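Local coordinates for protein response regulator aspartate phosphatase H (Bacillus subtilis, PDB 3Q15) that dephosphorylates the sporulation phosphotransferase Spo0F and also acts on the response regulator ComA, so controlling both sporulation and competence, at residues 100-105 with 137-142; 122-127 with 148-153; 239-244 with 268-273. All blocks are in the same frame, centred on the assembly; numbering follows the deposited sequence.

Contact 1: 100-105 with 137-142; sequences KYYSLF and DIEKAE
E139, on helix 137-153, extends its carboxylate toward two consecutive tyrosines, Y101 and Y102, of helix 93-113, in the all-helical array of predicted tetratricopeptide repeats. The backbones stay well apart, with the CA atoms of Y101 and E139 10.9 Å from each other, and long polar side chains with three waters span the gap. Glutamate suits this place because its chain can be both long and bent. From CB, the chain runs out with CG anti to the backbone N (chi1 -163°), then bends through the CB-CG torsion (chi2 61°), which swings the carboxylate across to the phenols. The carboxylate plane stands nearly perpendicular to both rings, at 87° to that of Y101. At the tip, OE2 approaches both tyrosines, lying 4.0 Å from CE1 of Y101 in an oblique approach to that ring, and the same distance from OH of Y102. Neither contact is a direct hydrogen bond, and water makes the connection instead. One molecule accepts from Y101 OH and donates to both OE2 and the backbone O of E139, tying side chain and main chain of the glutamate to one phenol. A second and a third link Y102 OH to the carboxylate, donating to OE2 and to OE1 respectively. Beyond the pair, Y101 packs on F143 and Y102 on I53 and L57 of helix 49-67, while an aromatic side chain of a neighbouring chain of another protein packs on E139. The second water sits in the ring plane of Y102, 2.6 Å from its OH and 2.9 Å from E139 OE2.

Contact 2: 122-127 with 148-153; sequences GYYREA and AEAYYH
Within the layered helices of the repeat domain, Y124 of helix 117-128 spans the gap to A150 and Y151 of helix 137-153. The CA atoms of Y124 and A150 are 9.9 Å apart, a separation bridged by a long tyrosine on one side and a short alanine on the other. Y124 sets CG anti to its carbonyl carbon (chi1 -71°), which sends the ring out toward the partner helix. Its far end does the touching: OH lies 3.5 Å from A150 CB, and ring atom CE2 is 4.0 Å from the same methyl, which approaches the ring obliquely. A small residue at 150 suits this arrangement, since the phenol end rests directly on its methyl. Tetratricopeptide repeats are pairs of antiparallel helices stacked into a superhelix, and here helix 93-113 completes the setting: M109 and F112 pack on Y124, and F112 also reaches A150. Y151 brings its OH to the edge of the Y124 ring, near the ring plane and 4.3 Å from Y124 CD2, and its CE2 meets that same CD2 at 4.3 Å. The Y151 ring also runs almost parallel to that of H163, on helix 157-172. The contact buries the hydroxyl of Y124, which has no polar partner in the model; its nearest atom across the contact is A150 CB. Next along the helix, R125 leans toward the second subunit and forms a salt bridge with E128 of that subunit, while Y151 packs on V159 of the same neighbour.

Contact 3: 239-244 with 268-273; sequences QMAVEH and SWTLCK
Segments 239-244 and 268-273 run roughly antiparallel, their axes 10.0 Å apart at closest with 151° between their directions, and the CA atoms of V242 and T270 come within 7.1 Å. This spacing suits small and branched aliphatic side chains, and methyl groups do the work. One branch of V242, CG2, meets CD2 of L271 at 3.8 Å and CG2 of T270 at 4.0 Å, so one methyl touches two successive residues of 268-273. T270 turns CG2 anti to its backbone N, which presents the methyl to the partner helix; there it also meets A241 CB at 4.1 Å. The other branch of T270, OG1, is hydrogen-bonded to the backbone O of G266, one turn back in its own helix, so threonine satisfies its hydroxyl while offering a methyl to the interface. Within 239-244, H244 ND1 donates to M240 O at 2.8 Å. Around the pair, A241 touches D233 of helix 218-235, which also forms a salt bridge with K273. L271 also packs on A280 of helix 277-290, placing this contact within the stack of consecutive repeat helices.

All three contacts join helices of the repeat array. The touching residues of contacts 1 and 2 are all buried, whereas in contact 3 V242 is partly exposed. Contacts 1 and 2 are neighbours, their centres about 11 Å apart: both use helix 137-153, and helices 93-113 and 117-128 meet directly where L104 packs on Y123 and A127. Contact 1 is polar and bridged by water, beside another protein's chain; its E139 side chain lies about 10 Å from a bound magnesium ion. Contact 2 is mainly aromatic and borders the second subunit. Contact 3, across the chain's centre and about 42 Å from contact 1 between centres, relies on methyl packing, with no other protein chain of the assembly touching it.

Contact 1: 100-105 with 137-142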
loop_
_atom_site.group_PDB
_atom_site.type_symbol
_atom_site.label_atom_id
_atom_site.label_comp_id
_atom_site.label_asym_id
_atom_site.label_seq_id
_atom_site.Cartn_x
_atom_site.Cartn_y
_atom_site.Cartn_z
ATOM N N LYS A 100 21.433 -3.272 8.848
ATOM C CA LYS A 100 20.759 -2.307 8.000
ATOM C C LYS A 100 19.269 -2.620 7.934
ATOM O O LYS A 100 18.435 -1.719 7.997
ATOM C CB LYS A 100 21.365 -2.310 6.596
ATOM C CG LYS A 100 20.783 -1.259 5.670
ATOM C CD LYS A 100 21.548 -1.201 4.357
ATOM C CE LYS A 100 21.124 -0.002 3.522
ATOM N NZ LYS A 100 21.869 0.069 2.234
ATOM N N TYR A 101 18.942 -3.903 7.814
ATOM C CA TYR A 101 17.553 -4.336 7.714
ATOM C C TYR A 101 16.776 -3.984 8.974
ATOM O O TYR A 101 15.660 -3.464 8.907
ATOM C CB TYR A 101 17.471 -5.844 7.463
ATOM C CG TYR A 101 16.094 -6.419 7.720
ATOM C CD1 TYR A 101 15.816 -7.113 8.890
ATOM C CD2 TYR A 101 15.068 -6.250 6.801
ATOM C CE1 TYR A 101 14.559 -7.634 9.130
ATOM C CE2 TYR A 101 13.809 -6.764 7.033
ATOM C CZ TYR A 101 13.558 -7.457 8.197
ATOM O OH TYR A 101 12.299 -7.973 8.423
ATOM N N TYR A 102 17.373 -4.266 10.123
ATOM C CA TYR A 102 16.741 -3.973 11.401
ATOM C C TYR A 102 16.558 -2.473 11.632
ATOM O O TYR A 102 15.498 -2.038 12.081
ATOM C CB TYR A 102 17.547 -4.591 12.543
ATOM C CG TYR A 102 17.240 -6.055 12.778
ATOM C CD1 TYR A 102 18.255 -6.957 13.076
ATOM C CD2 TYR A 102 15.937 -6.533 12.714
ATOM C CE1 TYR A 102 17.983 -8.292 13.296
ATOM C CE2 TYR A 102 15.653 -7.870 12.934
ATOM C CZ TYR A 102 16.686 -8.745 13.225
ATOM O OH TYR A 102 16.429 -10.075 13.447
ATOM N N SER A 103 17.587 -1.687 11.328
ATOM C CA SER A 103 17.522 -0.251 11.567
ATOM C C SER A 103 16.347 0.361 10.811
ATOM O O SER A 103 15.640 1.213 11.341
ATOM C CB SER A 103 18.833 0.443 11.173
ATOM O OG SER A 103 19.057 0.362 9.772
ATOM N N LEU A 104 16.148 -0.091 9.578
ATOM C CA LEU A 104 15.057 0.381 8.734
ATOM C C LEU A 104 13.712 -0.168 9.204
ATOM O O LEU A 104 12.700 0.535 9.190
ATOM C CB LEU A 104 15.299 -0.033 7.281
ATOM C CG LEU A 104 16.490 0.605 6.564
ATOM C CD1 LEU A 104 16.821 -0.151 5.286
ATOM C CD2 LEU A 104 16.212 2.079 6.274
ATOM N N PHE A 105 13.707 -1.430 9.616
ATOM C CA PHE A 105 12.483 -2.077 10.059
ATOM C C PHE A 105 11.935 -1.400 11.305
ATOM O O PHE A 105 10.790 -0.952 11.324
ATOM C CB PHE A 105 12.707 -3.568 10.327
ATOM C CG PHE A 105 11.501 -4.261 10.902
ATOM C CD1 PHE A 105 10.519 -4.781 10.068
ATOM C CD2 PHE A 105 11.339 -4.376 12.274
ATOM C CE1 PHE A 105 9.400 -5.415 10.593
ATOM C CE2 PHE A 105 10.222 -5.006 12.809
ATOM C CZ PHE A 105 9.250 -5.527 11.965
ATOM N N ASP A 137 13.970 -17.942 4.474
ATOM C CA ASP A 137 12.590 -17.734 4.039
ATOM C C ASP A 137 11.642 -17.326 5.168
ATOM O O ASP A 137 10.682 -16.592 4.938
ATOM C CB ASP A 137 12.058 -18.978 3.323
ATOM C CG ASP A 137 12.742 -19.220 1.993
ATOM O OD1 ASP A 137 13.142 -18.231 1.343
ATOM O OD2 ASP A 137 12.882 -20.398 1.598
ATOM N N ILE A 138 11.906 -17.806 6.379
ATOM C CA ILE A 138 11.079 -17.454 7.531
ATOM C C ILE A 138 11.257 -15.985 7.902
ATOM O O ILE A 138 10.294 -15.304 8.255
ATOM C CB ILE A 138 11.394 -18.338 8.751
ATOM C CG1 ILE A 138 10.867 -19.756 8.526
ATOM C CG2 ILE A 138 10.784 -17.743 10.011
ATOM C CD1 ILE A 138 9.365 -19.817 8.366
ATOM N N GLU A 139 12.491 -15.501 7.813
ATOM C CA GLU A 139 12.769 -14.095 8.066
ATOM C C GLU A 139 11.929 -13.242 7.120
ATOM O O GLU A 139 11.325 -12.250 7.534
ATOM C CB GLU A 139 14.260 -13.792 7.884
ATOM C CG GLU A 139 14.709 -12.474 8.501
ATOM C CD GLU A 139 14.490 -12.433 10.004
ATOM O OE1 GLU A 139 14.717 -13.465 10.670
ATOM O OE2 GLU A 139 14.082 -11.370 10.520
ATOM N N LYS A 140 11.880 -13.645 5.853
ATOM C CA LYS A 140 11.063 -12.952 4.861
ATOM C C LYS A 140 9.575 -13.015 5.210
ATOM O O LYS A 140 8.874 -12.006 5.142
ATOM C CB LYS A 140 11.303 -13.515 3.457
ATOM C CG LYS A 140 12.730 -13.335 2.940
ATOM C CD LYS A 140 12.812 -13.612 1.441
ATOM C CE LYS A 140 14.249 -13.574 0.929
ATOM N NZ LYS A 140 15.049 -14.722 1.438
ATOM N N ALA A 141 9.097 -14.199 5.578
ATOM C CA ALA A 141 7.704 -14.359 5.984
ATOM C C ALA A 141 7.375 -13.437 7.152
ATOM O O ALA A 141 6.332 -12.777 7.173
ATOM C CB ALA A 141 7.423 -15.805 6.365
ATOM N N GLU A 142 8.282 -13.403 8.120
ATOM C CA GLU A 142 8.086 -12.656 9.349
ATOM C C GLU A 142 7.903 -11.169 9.052
ATOM O O GLU A 142 7.047 -10.507 9.637
ATOM C CB GLU A 142 9.277 -12.872 10.282
ATOM C CG GLU A 142 8.963 -12.670 11.751
ATOM C CD GLU A 142 8.186 -13.827 12.360
ATOM O OE1 GLU A 142 7.851 -14.787 11.630
ATOM O OE2 GLU A 142 7.918 -13.775 13.579
HETATM O O HOH W 1 12.086 -10.232 9.528
HETATM O O HOH W 2 13.947 -10.874 13.341
HETATM O O HOH W 3 16.821 -12.793 12.735
#

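Contact 2: 122-127 with 148-153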
loop_
_atom_site.group_PDB
_atom_site.type_symbol
_atom_site.label_atom_id
_atom_site.label_comp_id
_atom_site.label_asym_id
_atom_site.label_seq_id
_atom_site.Cartn_x
_atom_site.Cartn_y
_atom_site.Cartn_z
ATOM N N GLY A 122 7.524 4.262 3.723
ATOM C CA GLY A 122 8.822 4.510 3.131
ATOM C C GLY A 122 9.908 3.643 3.735
ATOM O O GLY A 122 10.757 3.118 3.017
ATOM N N TYR A 123 9.886 3.489 5.054
ATOM C CA TYR A 123 10.870 2.640 5.720
ATOM C C TYR A 123 10.584 1.160 5.478
ATOM O O TYR A 123 11.509 0.367 5.291
ATOM C CB TYR A 123 10.976 2.966 7.215
ATOM C CG TYR A 123 11.748 4.246 7.475
ATOM C CD1 TYR A 123 13.138 4.265 7.418
ATOM C CD2 TYR A 123 11.090 5.435 7.757
ATOM C CE1 TYR A 123 13.848 5.432 7.639
ATOM C CE2 TYR A 123 11.788 6.605 7.982
ATOM C CZ TYR A 123 13.164 6.600 7.920
ATOM O OH TYR A 123 13.854 7.766 8.145
ATOM N N TYR A 124 9.304 0.794 5.461
ATOM C CA TYR A 124 8.918 -0.578 5.145
ATOM C C TYR A 124 9.463 -0.988 3.782
ATOM O O TYR A 124 9.979 -2.092 3.618
ATOM C CB TYR A 124 7.397 -0.749 5.155
ATOM C CG TYR A 124 6.762 -0.682 6.523
ATOM C CD1 TYR A 124 7.497 -0.945 7.670
ATOM C CD2 TYR A 124 5.418 -0.355 6.667
ATOM C CE1 TYR A 124 6.911 -0.880 8.924
ATOM C CE2 TYR A 124 4.825 -0.289 7.914
ATOM C CZ TYR A 124 5.574 -0.552 9.038
ATOM O OH TYR A 124 4.974 -0.484 10.275
ATOM N N ARG A 125 9.335 -0.097 2.802
ATOM C CA ARG A 125 9.801 -0.385 1.451
ATOM C C ARG A 125 11.323 -0.544 1.418
ATOM O O ARG A 125 11.839 -1.507 0.857
ATOM C CB ARG A 125 9.353 0.707 0.479
ATOM C CG ARG A 125 7.842 0.851 0.364
ATOM C CD ARG A 125 7.206 -0.425 -0.177
ATOM N NE ARG A 125 7.958 -0.940 -1.315
ATOM C CZ ARG A 125 7.815 -0.510 -2.563
ATOM N NH1 ARG A 125 6.935 0.441 -2.841
ATOM N NH2 ARG A 125 8.550 -1.032 -3.535
ATOM N N GLU A 126 12.036 0.395 2.032
ATOM C CA GLU A 126 13.492 0.318 2.087
ATOM C C GLU A 126 13.941 -0.945 2.811
ATOM O O GLU A 126 14.932 -1.569 2.432
ATOM C CB GLU A 126 14.091 1.559 2.764
ATOM C CG GLU A 126 13.861 2.860 2.003
ATOM C CD GLU A 126 14.361 2.798 0.567
ATOM O OE1 GLU A 126 13.540 2.969 -0.361
ATOM O OE2 GLU A 126 15.575 2.588 0.362
ATOM N N ALA A 127 13.205 -1.318 3.854
ATOM C CA ALA A 127 13.526 -2.513 4.626
ATOM C C ALA A 127 13.395 -3.773 3.772
ATOM O O ALA A 127 14.268 -4.645 3.793
ATOM C CB ALA A 127 12.641 -2.602 5.862
ATOM N N ALA A 148 2.059 -6.746 7.240
ATOM C CA ALA A 148 0.654 -6.985 6.910
ATOM C C ALA A 148 -0.253 -6.471 8.019
ATOM O O ALA A 148 -1.282 -5.844 7.758
ATOM C CB ALA A 148 0.402 -8.472 6.661
ATOM N N GLU A 149 0.134 -6.742 9.261
ATOM C CA GLU A 149 -0.628 -6.277 10.413
ATOM C C GLU A 149 -0.648 -4.755 10.464
ATOM O O GLU A 149 -1.677 -4.147 10.754
ATOM C CB GLU A 149 -0.052 -6.845 11.710
ATOM C CG GLU A 149 -0.195 -8.353 11.826
ATOM C CD GLU A 149 0.009 -8.855 13.242
ATOM O OE1 GLU A 149 -0.870 -9.596 13.741
ATOM O OE2 GLU A 149 1.048 -8.512 13.848
ATOM N N ALA A 150 0.497 -4.145 10.175
ATOM C CA ALA A 150 0.592 -2.693 10.164
ATOM C C ALA A 150 -0.328 -2.102 9.103
ATOM O O ALA A 150 -1.116 -1.208 9.394
ATOM C CB ALA A 150 2.027 -2.247 9.944
ATOM N N TYR A 151 -0.236 -2.605 7.876
ATOM C CA TYR A 151 -1.093 -2.106 6.805
ATOM C C TYR A 151 -2.573 -2.289 7.142
ATOM O O TYR A 151 -3.408 -1.458 6.783
ATOM C CB TYR A 151 -0.761 -2.778 5.469
ATOM C CG TYR A 151 0.426 -2.167 4.757
ATOM C CD1 TYR A 151 0.357 -0.882 4.241
ATOM C CD2 TYR A 151 1.610 -2.876 4.591
ATOM C CE1 TYR A 151 1.433 -0.313 3.588
ATOM C CE2 TYR A 151 2.700 -2.314 3.936
ATOM C CZ TYR A 151 2.603 -1.035 3.437
ATOM O OH TYR A 151 3.672 -0.471 2.786
ATOM N N TYR A 152 -2.897 -3.380 7.829
ATOM C CA TYR A 152 -4.268 -3.603 8.275
ATOM C C TYR A 152 -4.721 -2.507 9.237
ATOM O O TYR A 152 -5.796 -1.934 9.067
ATOM C CB TYR A 152 -4.422 -4.983 8.922
ATOM C CG TYR A 152 -5.714 -5.149 9.688
ATOM C CD1 TYR A 152 -6.925 -5.306 9.023
ATOM C CD2 TYR A 152 -5.724 -5.146 11.077
ATOM C CE1 TYR A 152 -8.111 -5.458 9.720
ATOM C CE2 TYR A 152 -6.907 -5.298 11.785
ATOM C CZ TYR A 152 -8.094 -5.453 11.100
ATOM O OH TYR A 152 -9.266 -5.604 11.799
ATOM N N HIS A 153 -3.901 -2.223 10.247
ATOM C CA HIS A 153 -4.205 -1.161 11.204
ATOM C C HIS A 153 -4.284 0.183 10.487
ATOM O O HIS A 153 -5.055 1.062 10.873
ATOM C CB HIS A 153 -3.154 -1.115 12.316
ATOM C CG HIS A 153 -3.453 -0.119 13.398
ATOM N ND1 HIS A 153 -4.299 -0.397 14.452
ATOM C CD2 HIS A 153 -3.012 1.146 13.593
ATOM C CE1 HIS A 153 -4.368 0.658 15.248
ATOM N NE2 HIS A 153 -3.596 1.607 14.751
#

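Contact 3: 239-244 with 268-273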
loop_
_atom_site.group_PDB
_atom_site.type_symbol
_atom_site.label_atom_id
_atom_site.label_comp_id
_atom_site.label_asym_id
_atom_site.label_seq_id
_atom_site.Cartn_x
_atom_site.Cartn_y
_atom_site.Cartn_z
ATOM N N GLN A 239 -28.458 -17.890 14.276
ATOM C CA GLN A 239 -28.506 -19.225 14.858
ATOM C C GLN A 239 -27.111 -19.851 14.900
ATOM O O GLN A 239 -26.675 -20.346 15.939
ATOM C CB GLN A 239 -29.490 -20.113 14.089
ATOM C CG GLN A 239 -29.858 -21.405 14.802
ATOM C CD GLN A 239 -31.236 -21.915 14.414
ATOM O OE1 GLN A 239 -32.205 -21.155 14.376
ATOM N NE2 GLN A 239 -31.329 -23.208 14.123
ATOM N N MET A 240 -26.410 -19.814 13.770
ATOM C CA MET A 240 -25.040 -20.311 13.708
ATOM C C MET A 240 -24.121 -19.497 14.614
ATOM O O MET A 240 -23.226 -20.039 15.260
ATOM C CB MET A 240 -24.525 -20.280 12.267
ATOM C CG MET A 240 -25.134 -21.347 11.378
ATOM S SD MET A 240 -24.628 -23.002 11.878
ATOM C CE MET A 240 -22.925 -23.010 11.333
ATOM N N ALA A 241 -24.347 -18.190 14.654
ATOM C CA ALA A 241 -23.581 -17.312 15.525
ATOM C C ALA A 241 -23.709 -17.756 16.976
ATOM O O ALA A 241 -22.711 -17.989 17.658
ATOM C CB ALA A 241 -24.044 -15.878 15.369
ATOM N N VAL A 242 -24.945 -17.876 17.446
ATOM C CA VAL A 242 -25.183 -18.240 18.836
ATOM C C VAL A 242 -24.599 -19.611 19.136
ATOM O O VAL A 242 -24.038 -19.838 20.208
ATOM C CB VAL A 242 -26.682 -18.236 19.177
ATOM C CG1 VAL A 242 -26.936 -19.005 20.468
ATOM C CG2 VAL A 242 -27.193 -16.809 19.282
ATOM N N GLU A 243 -24.728 -20.518 18.175
ATOM C CA GLU A 243 -24.199 -21.866 18.316
ATOM C C GLU A 243 -22.694 -21.848 18.557
ATOM O O GLU A 243 -22.183 -22.521 19.455
ATOM C CB GLU A 243 -24.521 -22.685 17.069
ATOM C CG GLU A 243 -23.860 -24.043 17.034
ATOM C CD GLU A 243 -24.273 -24.846 15.822
ATOM O OE1 GLU A 243 -25.390 -24.611 15.312
ATOM O OE2 GLU A 243 -23.480 -25.703 15.376
ATOM N N HIS A 244 -21.981 -21.070 17.752
ATOM C CA HIS A 244 -20.536 -20.999 17.888
ATOM C C HIS A 244 -20.110 -20.190 19.107
ATOM O O HIS A 244 -19.130 -20.536 19.763
ATOM C CB HIS A 244 -19.887 -20.485 16.602
ATOM C CG HIS A 244 -19.939 -21.469 15.475
ATOM N ND1 HIS A 244 -21.060 -21.653 14.698
ATOM C CD2 HIS A 244 -19.011 -22.342 15.010
ATOM C CE1 HIS A 244 -20.819 -22.586 13.793
ATOM N NE2 HIS A 244 -19.583 -23.021 13.965
ATOM N N SER A 268 -24.189 -11.908 23.910
ATOM C CA SER A 268 -25.228 -10.999 24.395
ATOM C C SER A 268 -25.752 -10.078 23.295
ATOM O O SER A 268 -26.960 -9.972 23.085
ATOM C CB SER A 268 -24.711 -10.169 25.573
ATOM O OG SER A 268 -24.413 -10.998 26.685
ATOM N N TRP A 269 -24.839 -9.413 22.598
ATOM C CA TRP A 269 -25.216 -8.506 21.523
ATOM C C TRP A 269 -26.055 -9.243 20.485
ATOM O O TRP A 269 -27.098 -8.755 20.057
ATOM C CB TRP A 269 -23.968 -7.922 20.863
ATOM C CG TRP A 269 -24.253 -6.802 19.910
ATOM C CD1 TRP A 269 -25.279 -5.905 19.982
ATOM C CD2 TRP A 269 -23.503 -6.459 18.738
ATOM N NE1 TRP A 269 -25.211 -5.021 18.931
ATOM C CE2 TRP A 269 -24.132 -5.342 18.151
ATOM C CE3 TRP A 269 -22.361 -6.988 18.128
ATOM C CZ2 TRP A 269 -23.656 -4.745 16.984
ATOM C CZ3 TRP A 269 -21.889 -6.394 16.968
ATOM C CH2 TRP A 269 -22.537 -5.283 16.409
ATOM N N THR A 270 -25.593 -10.423 20.087
ATOM C CA THR A 270 -26.293 -11.225 19.088
ATOM C C THR A 270 -27.692 -11.598 19.553
ATOM O O THR A 270 -28.643 -11.566 18.776
ATOM C CB THR A 270 -25.519 -12.511 18.749
ATOM O OG1 THR A 270 -24.220 -12.167 18.255
ATOM C CG2 THR A 270 -26.254 -13.312 17.691
ATOM N N LEU A 271 -27.811 -11.955 20.827
ATOM C CA LEU A 271 -29.097 -12.321 21.392
ATOM C C LEU A 271 -30.040 -11.121 21.437
ATOM O O LEU A 271 -31.239 -11.257 21.205
ATOM C CB LEU A 271 -28.919 -12.927 22.783
ATOM C CG LEU A 271 -28.352 -14.347 22.792
ATOM C CD1 LEU A 271 -28.113 -14.844 24.213
ATOM C CD2 LEU A 271 -29.282 -15.289 22.040
ATOM N N CYS A 272 -29.489 -9.945 21.731
ATOM C CA CYS A 272 -30.280 -8.719 21.780
ATOM C C CYS A 272 -30.820 -8.341 20.403
ATOM O O CYS A 272 -31.974 -7.941 20.266
ATOM C CB CYS A 272 -29.457 -7.562 22.354
ATOM S SG CYS A 272 -29.127 -7.683 24.129
ATOM N N LYS A 273 -29.975 -8.465 19.387
ATOM C CA LYS A 273 -30.382 -8.175 18.020
ATOM C C LYS A 273 -31.402 -9.198 17.536
ATOM O O LYS A 273 -32.209 -8.913 16.653
ATOM C CB LYS A 273 -29.166 -8.150 17.092
ATOM C CG LYS A 273 -28.307 -6.904 17.243
ATOM C CD LYS A 273 -27.090 -6.939 16.334
ATOM C CE LYS A 273 -26.138 -8.052 16.731
ATOM N NZ LYS A 273 -24.836 -7.945 16.018
#